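Local coordinates for DNA ligase D 3'-phosphoesterase domain-containing protein (Methanocella paludicola, PDB 5DMP), which probably trims 3' ends of broken DNA during archaeal non-homologous end joining, acting as a phosphoesterase, at residues V7-D12 against D19-M24. Sequence-based numbering, arbitrary orientation.
With VN4 (oxido(dioxo)vanadium), chain J.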
loop_
_atom_site.group_PDB
_atom_site.type_symbol
_atom_site.label_atom_id
_atom_site.label_comp_id
_atom_site.label_asym_id
_atom_site.label_seq_id
_atom_site.Cartn_x
_atom_site.Cartn_y
_atom_site.Cartn_z
ATOM N N VAL A 7 4.190 -3.800 -1.421
ATOM C CA VAL A 7 3.170 -4.521 -2.201
ATOM C C VAL A 7 1.799 -3.910 -1.901
ATOM O O VAL A 7 1.551 -3.416 -0.782
ATOM C CB VAL A 7 3.195 -6.045 -1.814
ATOM C CG1 VAL A 7 3.000 -6.249 -0.293
ATOM C CG2 VAL A 7 2.178 -6.858 -2.676
ATOM N N ILE A 8 0.910 -3.947 -2.886
ATOM C CA ILE A 8 -0.488 -3.682 -2.654
ATOM C C ILE A 8 -1.238 -4.888 -3.196
ATOM O O ILE A 8 -1.063 -5.288 -4.395
ATOM C CB ILE A 8 -0.980 -2.414 -3.441
ATOM C CG1 ILE A 8 -0.333 -1.140 -2.775
ATOM C CG2 ILE A 8 -2.534 -2.392 -3.386
ATOM C CD1 ILE A 8 -0.636 0.242 -3.447
ATOM N N GLN A 9 -2.101 -5.435 -2.356
ATOM C CA GLN A 9 -2.997 -6.498 -2.840
ATOM C C GLN A 9 -4.389 -5.897 -2.956
ATOM O O GLN A 9 -4.821 -5.141 -2.074
ATOM C CB GLN A 9 -2.971 -7.667 -1.893
ATOM C CG GLN A 9 -1.730 -8.559 -2.181
ATOM C CD GLN A 9 -1.189 -9.283 -0.985
ATOM O OE1 GLN A 9 -1.008 -8.728 0.113
ATOM N NE2 GLN A 9 -0.833 -10.569 -1.205
ATOM N N LYS A 10 -5.060 -6.204 -4.061
ATOM C CA LYS A 10 -6.466 -5.774 -4.238
ATOM C C LYS A 10 -7.289 -6.943 -3.716
ATOM O O LYS A 10 -7.045 -8.142 -4.053
ATOM C CB LYS A 10 -6.746 -5.441 -5.725
ATOM C CG LYS A 10 -8.183 -4.920 -5.954
ATOM C CD LYS A 10 -8.335 -4.551 -7.444
ATOM C CE LYS A 10 -9.775 -4.046 -7.749
ATOM N NZ LYS A 10 -9.831 -3.789 -9.223
ATOM N N HIS A 11 -8.277 -6.636 -2.856
ATOM C CA HIS A 11 -8.835 -7.654 -2.053
ATOM C C HIS A 11 -10.344 -7.547 -2.124
ATOM O O HIS A 11 -10.954 -6.567 -1.656
ATOM C CB HIS A 11 -8.341 -7.503 -0.627
ATOM C CG HIS A 11 -8.563 -8.724 0.198
ATOM N ND1 HIS A 11 -7.826 -8.999 1.328
ATOM C CD2 HIS A 11 -9.436 -9.743 0.054
ATOM C CE1 HIS A 11 -8.225 -10.157 1.829
ATOM N NE2 HIS A 11 -9.212 -10.618 1.082
ATOM N N ASP A 12 -10.946 -8.522 -2.752
ATOM C CA ASP A 12 -12.406 -8.547 -2.820
ATOM C C ASP A 12 -12.897 -9.398 -1.671
ATOM O O ASP A 12 -12.925 -10.626 -1.784
ATOM C CB ASP A 12 -12.853 -9.134 -4.162
ATOM C CG ASP A 12 -14.305 -8.845 -4.477
ATOM O OD1 ASP A 12 -14.909 -7.942 -3.850
ATOM O OD2 ASP A 12 -14.822 -9.513 -5.392
ATOM N N ASP A 19 -4.918 -3.594 0.185
ATOM C CA ASP A 19 -4.067 -3.725 1.372
ATOM C C ASP A 19 -2.714 -3.269 0.950
ATOM O O ASP A 19 -2.079 -3.857 0.046
ATOM C CB ASP A 19 -3.992 -5.181 1.807
ATOM C CG ASP A 19 -5.331 -5.664 2.317
ATOM O OD1 ASP A 19 -5.756 -5.029 3.302
ATOM O OD2 ASP A 19 -5.921 -6.595 1.720
ATOM N N LEU A 20 -2.219 -2.233 1.617
ATOM C CA LEU A 20 -0.873 -1.762 1.363
ATOM C C LEU A 20 0.103 -2.369 2.396
ATOM O O LEU A 20 -0.210 -2.365 3.590
ATOM C CB LEU A 20 -0.814 -0.216 1.590
ATOM C CG LEU A 20 0.570 0.387 1.683
ATOM C CD1 LEU A 20 1.260 0.354 0.265
ATOM C CD2 LEU A 20 0.374 1.850 2.118
ATOM N N ARG A 21 1.286 -2.821 1.951
ATOM C CA ARG A 21 2.231 -3.375 2.980
ATOM C C ARG A 21 3.631 -2.942 2.687
ATOM O O ARG A 21 4.068 -2.800 1.520
ATOM C CB ARG A 21 2.165 -4.964 2.975
ATOM C CG ARG A 21 0.808 -5.522 2.716
ATOM C CD ARG A 21 0.868 -7.117 2.908
ATOM N NE ARG A 21 -0.404 -7.666 2.505
ATOM C CZ ARG A 21 -1.504 -7.744 3.242
ATOM N NH1 ARG A 21 -1.540 -7.307 4.514
ATOM N NH2 ARG A 21 -2.574 -8.240 2.730
ATOM N N LEU A 22 4.372 -2.666 3.743
ATOM C CA LEU A 22 5.730 -2.272 3.556
ATOM C C LEU A 22 6.603 -3.136 4.504
ATOM O O LEU A 22 6.312 -3.211 5.729
ATOM C CB LEU A 22 5.956 -0.795 4.013
ATOM C CG LEU A 22 5.161 0.255 3.197
ATOM C CD1 LEU A 22 5.319 1.604 3.917
ATOM C CD2 LEU A 22 5.726 0.310 1.766
ATOM N N GLU A 23 7.692 -3.647 3.967
ATOM C CA GLU A 23 8.606 -4.489 4.808
ATOM C C GLU A 23 9.401 -3.658 5.783
ATOM O O GLU A 23 10.144 -2.732 5.365
ATOM C CB GLU A 23 9.531 -5.199 3.888
ATOM C CG GLU A 23 10.522 -6.093 4.677
ATOM C CD GLU A 23 11.522 -6.814 3.793
ATOM O OE1 GLU A 23 11.433 -6.798 2.534
ATOM O OE2 GLU A 23 12.399 -7.470 4.389
ATOM N N MET A 24 9.275 -3.978 7.075
ATOM C CA MET A 24 10.231 -3.473 8.073
ATOM C C MET A 24 10.289 -4.389 9.296
ATOM O O MET A 24 9.301 -5.100 9.606
ATOM C CB MET A 24 9.882 -2.047 8.510
ATOM C CG MET A 24 8.436 -1.756 8.880
ATOM S SD MET A 24 8.010 0.010 9.124
ATOM C CE MET A 24 7.148 0.518 7.634
HETATM V V VN4 J . -5.127 -10.250 4.329
HETATM O O1 VN4 J . -4.591 -11.727 5.430
HETATM O O2 VN4 J . -5.373 -10.916 2.531
HETATM O O3 VN4 J . -5.329 -8.503 5.041
#
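Gln9 and Arg21 meet through a single oxygen to which two guanidinium nitrogens donate: the amide OE1 of Gln9 takes NE of Arg21 at 2.7 Å, nearly in line with its C=O, and NH2 at 3.1 Å, with that donor standing above the amide plane. OE1 lies in the guanidinium plane, whereas the amide itself is turned 85° from it. Gln9 is steadied in turn through NE2, which binds the carbonyls of Tyr57 and Phe60. The arginine runs extended from CG to NE beside Val7, where a chi1 of 56° sets CG1 of the valine against the start of the arginine chain, 3.6 Å from Arg21 CB. Beneath lies the ladder of an antiparallel beta hairpin, strands 5-12 and 16-24, within the larger sheet of the phosphoesterase domain: Val7 pairs with Arg21 and Gln9 with Asp19, each through two backbone bonds. Ile8 and Leu20, the non-hydrogen-bonded pair on the other face, touch more sparingly, CG1 of Ile8 lying 3.7 Å from CD1 of Leu20. Toward the ligand pocket the packing gives way to separate polar contacts. There His11 ND1 donates to Asp19 OD2 (3.1 Å), the oxygen lying in the ring plane, and His11 CE1 comes within 3.0 Å of O2 of the bound oxido(dioxo)vanadium. Arg21 NH2 and Asp19 OD2 form a long, purely electrostatic pairing, and O3 of the ligand lies off the guanidinium edge, near its plane, 3.6 Å from Arg21 NH2. A leucine in place of Arg21, lacking both donors and the charge, would probably leave Gln9 OE1 without these partners and weaken the positive field beside the vanadium ligand, which His53 and Tyr57 also bind.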